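Local coordinates for ATP-citrate lyase beta-subunit (Chlorobium limicola, PDB 6HXJ), which probably catalyses, as part of a multi-chain assembly, the ATP-driven reaction of citrate with coenzyme A to give acetyl-CoA and oxaloacetate, at residues A[2-6]-A[207-211]; A[15-19]-A[173-177]; A[21-26]-A[92-97]; A[180-184]-A[217-221]; A[188-192]-A[202-206]. One frame throughout, in Å; residues are numbered along the deposited sequence.

Contact 1 of 5, residues A[2-6]-A[207-211]; sequences AKILE and VMNVD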
# COMPACT_ATOMS: atom_id res chain seq x y z
N ALA A 2 -15.73 58.71 -12.90
CA ALA A 2 -16.59 58.02 -13.86
C ALA A 2 -17.99 58.64 -13.92
O ALA A 2 -18.78 58.52 -12.97
CB ALA A 2 -16.66 56.53 -13.52
N LYS A 3 -18.26 59.34 -15.05
CA LYS A 3 -19.54 59.99 -15.26
C LYS A 3 -20.57 58.95 -15.47
O LYS A 3 -20.31 57.96 -16.15
CB LYS A 3 -19.49 60.94 -16.46
CG LYS A 3 -20.70 61.88 -16.50
CD LYS A 3 -20.56 62.91 -17.61
CE LYS A 3 -21.82 63.71 -17.84
NZ LYS A 3 -21.63 64.71 -18.92
N ILE A 4 -21.71 59.11 -14.84
CA ILE A 4 -22.80 58.18 -14.95
C ILE A 4 -24.02 58.87 -15.50
O ILE A 4 -24.20 60.08 -15.31
CB ILE A 4 -23.08 57.47 -13.61
CG1 ILE A 4 -23.59 58.46 -12.55
CG2 ILE A 4 -21.84 56.71 -13.16
CD1 ILE A 4 -24.16 57.85 -11.35
N LEU A 5 -24.88 58.09 -16.16
CA LEU A 5 -26.10 58.59 -16.78
C LEU A 5 -27.13 59.14 -15.82
O LEU A 5 -27.12 58.84 -14.62
CB LEU A 5 -26.74 57.54 -17.69
CG LEU A 5 -25.98 57.27 -19.00
CD1 LEU A 5 -26.54 56.09 -19.74
CD2 LEU A 5 -25.98 58.47 -19.92
N GLU A 6 -28.03 59.97 -16.37
CA GLU A 6 -29.10 60.63 -15.64
C GLU A 6 -29.92 59.65 -14.82
O GLU A 6 -30.07 59.87 -13.63
CB GLU A 6 -30.02 61.39 -16.59
CG GLU A 6 -29.40 62.62 -17.22
CD GLU A 6 -30.34 63.33 -18.17
OE1 GLU A 6 -31.47 63.68 -17.75
OE2 GLU A 6 -29.94 63.56 -19.34
N VAL A 207 -25.91 65.74 -12.48
CA VAL A 207 -24.57 65.42 -13.01
C VAL A 207 -23.77 64.67 -11.91
O VAL A 207 -23.24 65.30 -11.01
CB VAL A 207 -23.82 66.67 -13.53
CG1 VAL A 207 -22.54 66.27 -14.25
CG2 VAL A 207 -24.70 67.51 -14.45
N MET A 208 -23.66 63.34 -11.99
CA MET A 208 -22.96 62.58 -10.96
C MET A 208 -21.74 61.83 -11.46
O MET A 208 -21.83 61.03 -12.39
CB MET A 208 -23.93 61.61 -10.29
CG MET A 208 -23.45 61.05 -9.02
SD MET A 208 -24.83 60.14 -8.34
CE MET A 208 -24.14 59.64 -6.71
N ASN A 209 -20.61 62.01 -10.77
CA ASN A 209 -19.38 61.24 -11.03
C ASN A 209 -19.09 60.35 -9.83
O ASN A 209 -19.02 60.85 -8.71
CB ASN A 209 -18.19 62.15 -11.29
CG ASN A 209 -18.40 63.06 -12.47
OD1 ASN A 209 -18.25 62.65 -13.63
ND2 ASN A 209 -18.84 64.28 -12.20
N VAL A 210 -18.99 59.03 -10.05
CA VAL A 210 -18.70 58.10 -8.95
C VAL A 210 -17.34 57.45 -9.15
O VAL A 210 -16.86 57.34 -10.27
CB VAL A 210 -19.82 57.08 -8.59
CG1 VAL A 210 -21.04 57.80 -8.03
CG2 VAL A 210 -20.19 56.19 -9.77
N ASP A 211 -16.70 57.03 -8.06
CA ASP A 211 -15.41 56.36 -8.16
C ASP A 211 -15.67 54.85 -8.51
O ASP A 211 -15.94 54.04 -7.61
CB ASP A 211 -14.60 56.58 -6.87
CG ASP A 211 -13.35 55.71 -6.70
OD1 ASP A 211 -12.79 55.24 -7.74
OD2 ASP A 211 -12.89 55.56 -5.55
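The flat group at this contact is the side-chain amide of N209, and its two ends have different company. OD1 rests against the aliphatic start of K3, 3.4 Å from K3 CA and 3.5 Å from K3 CB, whereas ND2 is hydrogen-bonded to the hydroxyl of S186 on the neighbouring strand. That bond probably sets the turn of the amide and leaves its oxygen beside K3. With K3 CG anti to the backbone N (chi1 -166°) and the rest extended, the lysine chain runs on past the amide. Beneath this polar layer the backbones join: V210 N donates to A2 O (3.0 Å), A2 N answers to V210 O, and I4 N reaches M208 O at 3.1 Å. The short, weakly bonded strand 3-4 thereby forms an edge of the antiparallel sheet of the ATP-grasp domain, alongside strand 200-210. On the sheet face away from K3 and N209, I4 CD1 lies 3.8 Å from M208 SD, the two side chains running side by side in the same direction, and I4 CG2 meets V210 CG2 at 3.8 Å, these side chains crossing at about a right angle. An alanine in place of I4 lacks both branches, and M208 SD and V210 CG2 would probably each lose an apolar neighbour, opening a gap at the sheet edge. M208 continues inward onto A9 and L12 of helix 6-15.

Contact 2 of 5, residues A[15-19]-A[173-177]; sequences KWGIP and SRLIL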
# COMPACT_ATOMS: atom_id res chain seq x y z
N LYS A 15 -32.61 56.61 -3.64
CA LYS A 15 -32.10 55.79 -2.55
C LYS A 15 -31.84 56.60 -1.27
O LYS A 15 -32.22 56.18 -0.19
CB LYS A 15 -30.83 55.07 -3.03
CG LYS A 15 -30.09 54.34 -1.95
CD LYS A 15 -29.17 53.31 -2.55
CE LYS A 15 -28.02 53.05 -1.62
NZ LYS A 15 -27.07 52.06 -2.19
N TRP A 16 -31.19 57.76 -1.40
CA TRP A 16 -30.87 58.59 -0.24
C TRP A 16 -31.91 59.68 0.00
O TRP A 16 -31.63 60.67 0.68
CB TRP A 16 -29.43 59.14 -0.36
CG TRP A 16 -28.42 58.04 -0.33
CD1 TRP A 16 -27.95 57.33 -1.40
CD2 TRP A 16 -27.94 57.37 0.84
NE1 TRP A 16 -27.14 56.31 -0.97
CE2 TRP A 16 -27.14 56.29 0.41
CE3 TRP A 16 -28.12 57.56 2.22
CZ2 TRP A 16 -26.53 55.41 1.30
CZ3 TRP A 16 -27.52 56.69 3.10
CH2 TRP A 16 -26.73 55.63 2.64
N GLY A 17 -33.11 59.45 -0.52
CA GLY A 17 -34.23 60.37 -0.36
C GLY A 17 -33.92 61.78 -0.82
O GLY A 17 -33.89 62.70 -0.00
N ILE A 18 -33.67 61.95 -2.12
CA ILE A 18 -33.39 63.26 -2.71
C ILE A 18 -34.52 63.55 -3.70
O ILE A 18 -34.80 62.72 -4.57
CB ILE A 18 -31.99 63.32 -3.35
CG1 ILE A 18 -30.90 63.11 -2.29
CG2 ILE A 18 -31.79 64.63 -4.14
CD1 ILE A 18 -29.52 62.86 -2.85
N PRO A 19 -35.19 64.72 -3.55
CA PRO A 19 -36.31 65.05 -4.43
C PRO A 19 -35.96 64.95 -5.91
O PRO A 19 -35.08 65.65 -6.37
CB PRO A 19 -36.64 66.47 -4.01
CG PRO A 19 -36.21 66.57 -2.59
CD PRO A 19 -34.95 65.79 -2.55
N SER A 173 -27.95 67.53 3.51
CA SER A 173 -27.48 66.40 4.29
C SER A 173 -27.64 65.08 3.54
O SER A 173 -26.71 64.28 3.50
CB SER A 173 -28.17 66.36 5.66
OG SER A 173 -29.51 65.90 5.70
N ARG A 174 -28.79 64.90 2.91
CA ARG A 174 -29.07 63.71 2.12
C ARG A 174 -28.06 63.63 0.99
O ARG A 174 -27.47 62.58 0.78
CB ARG A 174 -30.50 63.77 1.56
CG ARG A 174 -31.58 64.17 2.56
CD ARG A 174 -32.41 63.02 3.10
NE ARG A 174 -33.50 63.52 3.95
CZ ARG A 174 -34.79 63.52 3.62
NH1 ARG A 174 -35.19 63.01 2.46
NH2 ARG A 174 -35.70 64.01 4.45
N LEU A 175 -27.80 64.75 0.31
CA LEU A 175 -26.80 64.81 -0.73
C LEU A 175 -25.47 64.42 -0.16
O LEU A 175 -24.76 63.62 -0.75
CB LEU A 175 -26.72 66.23 -1.25
CG LEU A 175 -25.94 66.42 -2.57
CD1 LEU A 175 -26.70 65.81 -3.75
CD2 LEU A 175 -25.69 67.90 -2.84
N ILE A 176 -25.14 64.94 1.03
CA ILE A 176 -23.90 64.65 1.73
C ILE A 176 -23.81 63.18 2.08
O ILE A 176 -22.73 62.61 1.97
CB ILE A 176 -23.76 65.56 2.96
CG1 ILE A 176 -23.35 66.99 2.52
CG2 ILE A 176 -22.73 65.01 3.96
CD1 ILE A 176 -23.62 68.08 3.51
N LEU A 177 -24.94 62.58 2.49
CA LEU A 177 -25.02 61.16 2.83
C LEU A 177 -24.81 60.34 1.56
O LEU A 177 -24.05 59.38 1.57
CB LEU A 177 -26.37 60.80 3.49
CG LEU A 177 -26.40 60.96 4.96
CD1 LEU A 177 -27.80 60.74 5.52
CD2 LEU A 177 -25.35 60.08 5.60
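W16 and I18 flank G17 and lean on helix 163-181 just where helix 6-15 ends in a Schellman motif, with G17, at positive phi, as the C-prime residue. The contact is thus a helix terminus and its exit loop packed against a second helix of the ATP-grasp domain. Its closely packed part is apolar and faces inward. I18 sends CD1 to within 4.0 Å of L175 CA and 4.2 Å of L175 CD1, and L175 itself belongs to the core, touching V107, I109 and I187 of the sheet. I18 CG1 also passes R174 CB at 3.9 Å, the two chains sliding past each other in opposite directions. W16 forms the next layer: its CE3 lies 3.9 Å from L177 CB, L177 O sits over one face of the indole, and W16 NE1 is hydrogen-bonded to E182 OE2. The outer side faces solvent: R174 and L177 are exposed, and the R174 guanidinium is held there by polar contact rather than by apolar packing. R174 bends at chi2 (-102°), which carries its chain along the carbonyls of W16 and G17. It finishes in a single hydrogen bond, R174 NH1 to G17 O at 2.8 Å, with the oxygen 19° out of the guanidinium plane.

Contact 3 of 5, residues A[21-26]-A[92-97]; sequences PNYVVI and QVIIAE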
# COMPACT_ATOMS: atom_id res chain seq x y z
N PRO A 21 -37.73 64.26 -10.03
CA PRO A 21 -38.94 64.10 -10.82
C PRO A 21 -39.13 62.65 -11.25
O PRO A 21 -38.15 61.93 -11.47
CB PRO A 21 -38.67 64.99 -12.04
CG PRO A 21 -37.21 65.05 -12.15
CD PRO A 21 -36.72 65.05 -10.75
N ASN A 22 -40.40 62.23 -11.35
CA ASN A 22 -40.73 60.88 -11.79
C ASN A 22 -40.17 60.71 -13.18
O ASN A 22 -40.33 61.58 -14.03
CB ASN A 22 -42.23 60.63 -11.75
CG ASN A 22 -42.83 60.73 -10.36
OD1 ASN A 22 -42.23 60.35 -9.36
ND2 ASN A 22 -44.04 61.28 -10.28
N TYR A 23 -39.45 59.62 -13.39
CA TYR A 23 -38.80 59.36 -14.66
C TYR A 23 -38.92 57.90 -15.03
O TYR A 23 -39.17 57.05 -14.17
CB TYR A 23 -37.31 59.78 -14.59
CG TYR A 23 -36.47 58.89 -13.70
CD1 TYR A 23 -36.09 57.62 -14.11
CD2 TYR A 23 -36.11 59.29 -12.42
CE1 TYR A 23 -35.37 56.77 -13.28
CE2 TYR A 23 -35.36 58.46 -11.58
CZ TYR A 23 -34.98 57.20 -12.02
OH TYR A 23 -34.26 56.38 -11.19
N VAL A 24 -38.72 57.62 -16.31
CA VAL A 24 -38.76 56.28 -16.89
C VAL A 24 -37.71 56.19 -17.99
O VAL A 24 -37.55 57.13 -18.77
CB VAL A 24 -40.16 55.80 -17.36
CG1 VAL A 24 -41.01 55.29 -16.20
CG2 VAL A 24 -40.90 56.88 -18.16
N VAL A 25 -36.98 55.08 -18.01
CA VAL A 25 -35.92 54.82 -18.99
C VAL A 25 -36.36 53.69 -19.91
O VAL A 25 -36.75 52.62 -19.45
CB VAL A 25 -34.52 54.62 -18.34
CG1 VAL A 25 -34.46 53.37 -17.45
CG2 VAL A 25 -33.42 54.61 -19.39
N ILE A 26 -36.36 53.97 -21.22
CA ILE A 26 -36.81 53.03 -22.26
C ILE A 26 -35.81 52.91 -23.42
O ILE A 26 -35.11 53.87 -23.72
CB ILE A 26 -38.25 53.36 -22.77
CG1 ILE A 26 -38.38 54.81 -23.29
CG2 ILE A 26 -39.29 53.07 -21.69
CD1 ILE A 26 -38.26 55.01 -24.78
N GLN A 92 -31.23 54.51 -26.23
CA GLN A 92 -31.97 54.66 -24.98
C GLN A 92 -32.49 56.07 -24.85
O GLN A 92 -31.81 57.02 -25.24
CB GLN A 92 -31.04 54.34 -23.81
CG GLN A 92 -31.71 53.60 -22.66
CD GLN A 92 -30.72 53.28 -21.57
OE1 GLN A 92 -29.64 53.88 -21.47
NE2 GLN A 92 -31.07 52.33 -20.72
N VAL A 93 -33.70 56.21 -24.31
CA VAL A 93 -34.39 57.49 -24.13
C VAL A 93 -35.02 57.55 -22.74
O VAL A 93 -35.57 56.55 -22.27
CB VAL A 93 -35.43 57.71 -25.27
CG1 VAL A 93 -36.48 58.76 -24.93
CG2 VAL A 93 -34.74 58.06 -26.59
N ILE A 94 -34.91 58.71 -22.10
CA ILE A 94 -35.47 58.99 -20.79
C ILE A 94 -36.63 59.97 -20.92
O ILE A 94 -36.60 60.88 -21.75
CB ILE A 94 -34.40 59.44 -19.76
CG1 ILE A 94 -35.04 59.78 -18.40
CG2 ILE A 94 -33.52 60.58 -20.28
CD1 ILE A 94 -34.35 59.17 -17.18
N ILE A 95 -37.68 59.75 -20.12
CA ILE A 95 -38.85 60.60 -20.11
C ILE A 95 -39.13 60.93 -18.66
O ILE A 95 -39.41 60.02 -17.89
CB ILE A 95 -40.04 59.87 -20.78
CG1 ILE A 95 -39.76 59.50 -22.26
CG2 ILE A 95 -41.36 60.65 -20.70
CD1 ILE A 95 -39.71 58.04 -22.49
N ALA A 96 -39.07 62.21 -18.29
CA ALA A 96 -39.36 62.65 -16.92
C ALA A 96 -40.39 63.79 -16.95
O ALA A 96 -40.41 64.57 -17.91
CB ALA A 96 -38.08 63.12 -16.23
N GLU A 97 -41.21 63.92 -15.89
CA GLU A 97 -42.24 64.98 -15.77
C GLU A 97 -41.64 66.39 -15.58
O GLU A 97 -40.75 66.57 -14.73
CB GLU A 97 -43.24 64.65 -14.64
CG GLU A 97 -42.61 64.42 -13.27
CD GLU A 97 -43.52 64.01 -12.13
OE1 GLU A 97 -44.72 63.75 -12.36
OE2 GLU A 97 -43.01 63.91 -10.99
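I26 and V93 lie side by side, pointing the same way. The isoleucine CB stands 4.2 Å from V93 O. CG1, set between the backbone N and the carbonyl carbon (chi1 56°), lies 3.5 Å from V93 O and 3.6 Å from I95 CD1, and CD1 of I26 settles 3.9 Å from V93 CB. The backbone beneath is fastened in both directions, I26 N to V93 O at 2.9 Å and V93 N to I26 O, both nearly straight. V24 and I95 exchange two further bonds, the one from V24 N more bent. On the opposite sheet face Y23 CB meets A96 CB at 3.8 Å and I94 CD1 approaches the tyrosine ring obliquely, while the ring reaches M10 and K11 of helix 6-15. At the far end the extended side chain of E97 brings its carboxylate to N22: OE2 accepts the backbone N of N22 at 3.1 Å, met from above the carboxylate plane, and E97 N returns a bond to N22 O. Strands 23-25 and 93-96 run antiparallel, their axes 165° apart, with strand 50-51 as third member; such a sheet is consistent with one of the two ATP-grasp subdomains between which relatives bind the nucleotide.

Contact 4 of 5, residues A[180-184]-A[217-221]; sequences DNEDA and RHADW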
# COMPACT_ATOMS: atom_id res chain seq x y z
N ASP A 180 -21.09 60.60 0.56
CA ASP A 180 -20.30 59.80 1.47
C ASP A 180 -20.45 58.30 1.17
O ASP A 180 -19.45 57.60 0.91
CB ASP A 180 -20.71 60.12 2.93
CG ASP A 180 -19.60 60.02 3.97
OD1 ASP A 180 -19.85 59.41 5.05
OD2 ASP A 180 -18.54 60.67 3.79
N ASN A 181 -21.70 57.85 1.10
CA ASN A 181 -22.07 56.45 0.92
C ASN A 181 -21.97 55.88 -0.50
O ASN A 181 -21.89 54.66 -0.67
CB ASN A 181 -23.44 56.25 1.47
CG ASN A 181 -23.39 56.21 2.99
OD1 ASN A 181 -23.12 55.16 3.59
ND2 ASN A 181 -23.59 57.34 3.65
N GLU A 182 -21.99 56.73 -1.52
CA GLU A 182 -21.91 56.21 -2.88
C GLU A 182 -20.52 56.32 -3.51
O GLU A 182 -20.39 56.12 -4.72
CB GLU A 182 -22.98 56.83 -3.82
CG GLU A 182 -24.43 56.46 -3.52
CD GLU A 182 -24.78 54.99 -3.43
OE1 GLU A 182 -24.31 54.19 -4.28
OE2 GLU A 182 -25.56 54.64 -2.52
N ASP A 183 -19.49 56.63 -2.73
CA ASP A 183 -18.14 56.79 -3.29
C ASP A 183 -18.10 57.81 -4.46
O ASP A 183 -17.41 57.57 -5.45
CB ASP A 183 -17.53 55.41 -3.70
CG ASP A 183 -16.73 54.72 -2.60
OD1 ASP A 183 -15.57 55.17 -2.31
OD2 ASP A 183 -17.21 53.68 -2.08
N ALA A 184 -18.84 58.91 -4.37
CA ALA A 184 -18.88 59.89 -5.45
C ALA A 184 -17.62 60.71 -5.49
O ALA A 184 -16.97 60.86 -4.48
CB ALA A 184 -20.09 60.81 -5.32
N ARG A 217 -17.76 47.30 -3.57
CA ARG A 217 -18.41 47.60 -2.31
C ARG A 217 -19.90 47.82 -2.56
O ARG A 217 -20.68 47.81 -1.61
CB ARG A 217 -17.83 48.88 -1.71
CG ARG A 217 -16.40 48.78 -1.29
CD ARG A 217 -16.16 49.67 -0.11
NE ARG A 217 -15.86 51.04 -0.49
CZ ARG A 217 -14.85 51.75 0.02
NH1 ARG A 217 -14.05 51.21 0.92
NH2 ARG A 217 -14.65 53.00 -0.36
N HIS A 218 -20.28 48.10 -3.83
CA HIS A 218 -21.66 48.40 -4.25
C HIS A 218 -22.26 47.36 -5.19
O HIS A 218 -22.03 47.38 -6.41
CB HIS A 218 -21.76 49.78 -4.90
CG HIS A 218 -21.03 50.83 -4.15
ND1 HIS A 218 -19.68 51.01 -4.32
CD2 HIS A 218 -21.47 51.66 -3.19
CE1 HIS A 218 -19.34 51.97 -3.49
NE2 HIS A 218 -20.39 52.40 -2.78
N ALA A 219 -23.11 46.52 -4.61
CA ALA A 219 -23.84 45.48 -5.35
C ALA A 219 -25.10 46.05 -6.06
O ALA A 219 -25.64 45.40 -6.96
CB ALA A 219 -24.23 44.37 -4.40
N ASP A 220 -25.51 47.27 -5.70
CA ASP A 220 -26.65 47.96 -6.29
C ASP A 220 -26.29 48.77 -7.54
O ASP A 220 -27.18 49.37 -8.15
CB ASP A 220 -27.37 48.81 -5.23
CG ASP A 220 -26.72 50.14 -4.85
OD1 ASP A 220 -25.49 50.15 -4.60
OD2 ASP A 220 -27.45 51.15 -4.76
N TRP A 221 -25.00 48.79 -7.94
CA TRP A 221 -24.51 49.54 -9.09
C TRP A 221 -24.73 48.78 -10.39
O TRP A 221 -23.77 48.35 -11.04
CB TRP A 221 -23.03 49.92 -8.91
CG TRP A 221 -22.77 51.12 -8.04
CD1 TRP A 221 -23.65 51.75 -7.20
CD2 TRP A 221 -21.52 51.80 -7.88
NE1 TRP A 221 -23.04 52.80 -6.57
CE2 TRP A 221 -21.72 52.85 -6.96
CE3 TRP A 221 -20.25 51.64 -8.45
CZ2 TRP A 221 -20.69 53.72 -6.58
CZ3 TRP A 221 -19.23 52.51 -8.07
CH2 TRP A 221 -19.46 53.54 -7.15
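As the chain leaves helix 163-181 at E182 and D183, it comes up against a type I beta turn running from H218 to W221, the CA atoms of E182 and H218 being 7.9 Å apart. The contact joins the C-terminal end of a helix to a beta turn within the ATP-grasp domain. D183 and R217 form a salt bridge with carboxylate and guanidinium nearly coplanar, 18° apart: NH2 of R217 reaches D183 OD1 at 3.1 Å and OD2 at 3.2 Å, both by syn lone pairs, and R217 NE adds a weak bond to OD2. The arginine has a second charge to serve, since NH1 bridges to an acidic side chain on the chain of another protein. H218 presents its edge to D183 OD2 and to N181 O, the latter through a weak bond from NE2, and one face to W221, whose CZ2 stands 3.6 Å above the imidazole centre. E182, bent at chi2 (-54°), brings its carboxylate to the indole; its other oxygen, OE2, pairs with K15, which also pairs with D220, and the lysine charge probably offsets the nearness of the E182 and D220 carboxylates. W221 NE1 donates to E182 OE1 at 3.0 Å, with an N-H...O angle of 162° and the oxygen close to the ring plane.

Contact 5 of 5, residues A[188-192]-A[202-206]; sequences EINPL and AALDA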
# COMPACT_ATOMS: atom_id res chain seq x y z
N GLU A 188 -23.63 67.31 -9.07
CA GLU A 188 -24.02 68.67 -9.42
C GLU A 188 -25.49 68.69 -9.81
O GLU A 188 -25.90 67.97 -10.72
CB GLU A 188 -23.12 69.23 -10.54
CG GLU A 188 -23.16 70.74 -10.64
CD GLU A 188 -23.32 71.35 -12.02
OE1 GLU A 188 -24.25 70.93 -12.75
OE2 GLU A 188 -22.56 72.28 -12.35
N ILE A 189 -26.29 69.46 -9.07
CA ILE A 189 -27.72 69.63 -9.30
C ILE A 189 -28.00 71.10 -9.66
O ILE A 189 -27.83 72.00 -8.84
CB ILE A 189 -28.58 69.14 -8.11
CG1 ILE A 189 -28.32 67.65 -7.79
CG2 ILE A 189 -30.07 69.42 -8.38
CD1 ILE A 189 -28.88 67.16 -6.48
N ASN A 190 -28.38 71.34 -10.91
CA ASN A 190 -28.67 72.67 -11.40
C ASN A 190 -29.66 72.54 -12.53
O ASN A 190 -29.28 72.10 -13.62
CB ASN A 190 -27.41 73.43 -11.84
CG ASN A 190 -27.66 74.89 -12.11
OD1 ASN A 190 -28.23 75.63 -11.28
ND2 ASN A 190 -27.22 75.35 -13.27
N PRO A 191 -30.94 72.84 -12.27
CA PRO A 191 -31.47 73.38 -11.02
C PRO A 191 -32.10 72.40 -10.05
O PRO A 191 -32.59 71.33 -10.43
CB PRO A 191 -32.53 74.37 -11.51
CG PRO A 191 -33.07 73.75 -12.79
CD PRO A 191 -31.99 72.81 -13.32
N LEU A 192 -32.09 72.80 -8.78
CA LEU A 192 -32.81 72.17 -7.69
C LEU A 192 -34.03 73.12 -7.59
O LEU A 192 -33.91 74.27 -7.14
CB LEU A 192 -32.00 72.11 -6.37
CG LEU A 192 -32.80 71.67 -5.12
CD1 LEU A 192 -33.11 70.18 -5.14
CD2 LEU A 192 -32.15 72.11 -3.83
N ALA A 202 -37.47 69.29 -6.36
CA ALA A 202 -37.06 68.35 -7.41
C ALA A 202 -35.70 68.72 -7.97
O ALA A 202 -35.44 69.88 -8.29
CB ALA A 202 -38.08 68.30 -8.54
N ALA A 203 -34.84 67.71 -8.11
CA ALA A 203 -33.51 67.83 -8.70
C ALA A 203 -33.72 67.63 -10.19
O ALA A 203 -33.99 66.51 -10.62
CB ALA A 203 -32.59 66.74 -8.16
N LEU A 204 -33.71 68.73 -10.96
CA LEU A 204 -34.00 68.65 -12.38
C LEU A 204 -32.84 68.09 -13.22
O LEU A 204 -33.07 67.13 -13.96
CB LEU A 204 -34.51 69.98 -12.92
CG LEU A 204 -36.00 70.06 -13.27
CD1 LEU A 204 -36.90 69.53 -12.15
CD2 LEU A 204 -36.38 71.46 -13.66
N ASP A 205 -31.60 68.66 -13.11
CA ASP A 205 -30.42 68.19 -13.86
C ASP A 205 -29.41 67.60 -12.92
O ASP A 205 -28.77 68.32 -12.15
CB ASP A 205 -29.77 69.29 -14.72
CG ASP A 205 -30.62 69.82 -15.87
OD1 ASP A 205 -31.13 69.00 -16.67
OD2 ASP A 205 -30.71 71.07 -16.02
N ALA A 206 -29.23 66.27 -13.00
CA ALA A 206 -28.32 65.53 -12.13
C ALA A 206 -27.05 65.08 -12.83
O ALA A 206 -27.08 64.14 -13.64
CB ALA A 206 -29.05 64.33 -11.54
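P191 and L204 meet at the corner of a beta hairpin, strands 184-195 and 200-210, where the chain turns at N190 and the peptide bond before P191 is cis. The first shell is small. P191 CD lies 3.8 Å from L204 CB and 3.5 Å from D205 OD2, the proline ring crossing both side chains obliquely. On the face carrying I189, A203 and A206, I189 CG2 touches A203 CB at 3.7 Å. Two backbone bonds bracket the corner: N190 N to D205 O at 3.3 Å, and L204 N to P191 O at 2.9 Å. Beyond them the strands pair regularly again, I189 with A206 and L192 with A203, both non-hydrogen-bonded pairs. A glycine in place of P191 would remove the ring that fills the space beside L204 and D205 and is likely to release the cis peptide, leaving the corner free to change course. In the second shell, D205 OD1 is bound by K50 in a salt bridge, which probably steadies the carboxylate whose OD2 lies by the proline ring, and N190 ND2 donates to G125 O. F13 of helix 6-15 packs on I189 and A206. The hairpin also receives strand 104-112, which bonds to I189 and L192. Back at the corner, I189 CA points its hydrogen at D205 O, 3.3 Å from the carbon, with an angle of 162° at the hydrogen.

Contacts 1 and 5 share strand 200-210 and are stitched together by V207 O to E188 N at 2.8 Å. Contact 4 meets contact 1 through D211 N and D183 O, 2.8 Å apart, their segments alternating along the chain. Contacts 2 and 4 both use helix 163-181 and pack together where W16 CZ2 meets N181 CB; contact 2 reaches contact 5 where P19 O meets A203 N at 2.7 Å. Contact 3 touches contact 5 by P21 CD against A203 O and contact 1 by L5 CD1 against Q92 OE1, 4.2 Å apart, and its centre is about 23 Å from that of contact 4. The R217 side chain of contact 4 is about 14 Å from a bound coenzyme A, so this contact does not touch it.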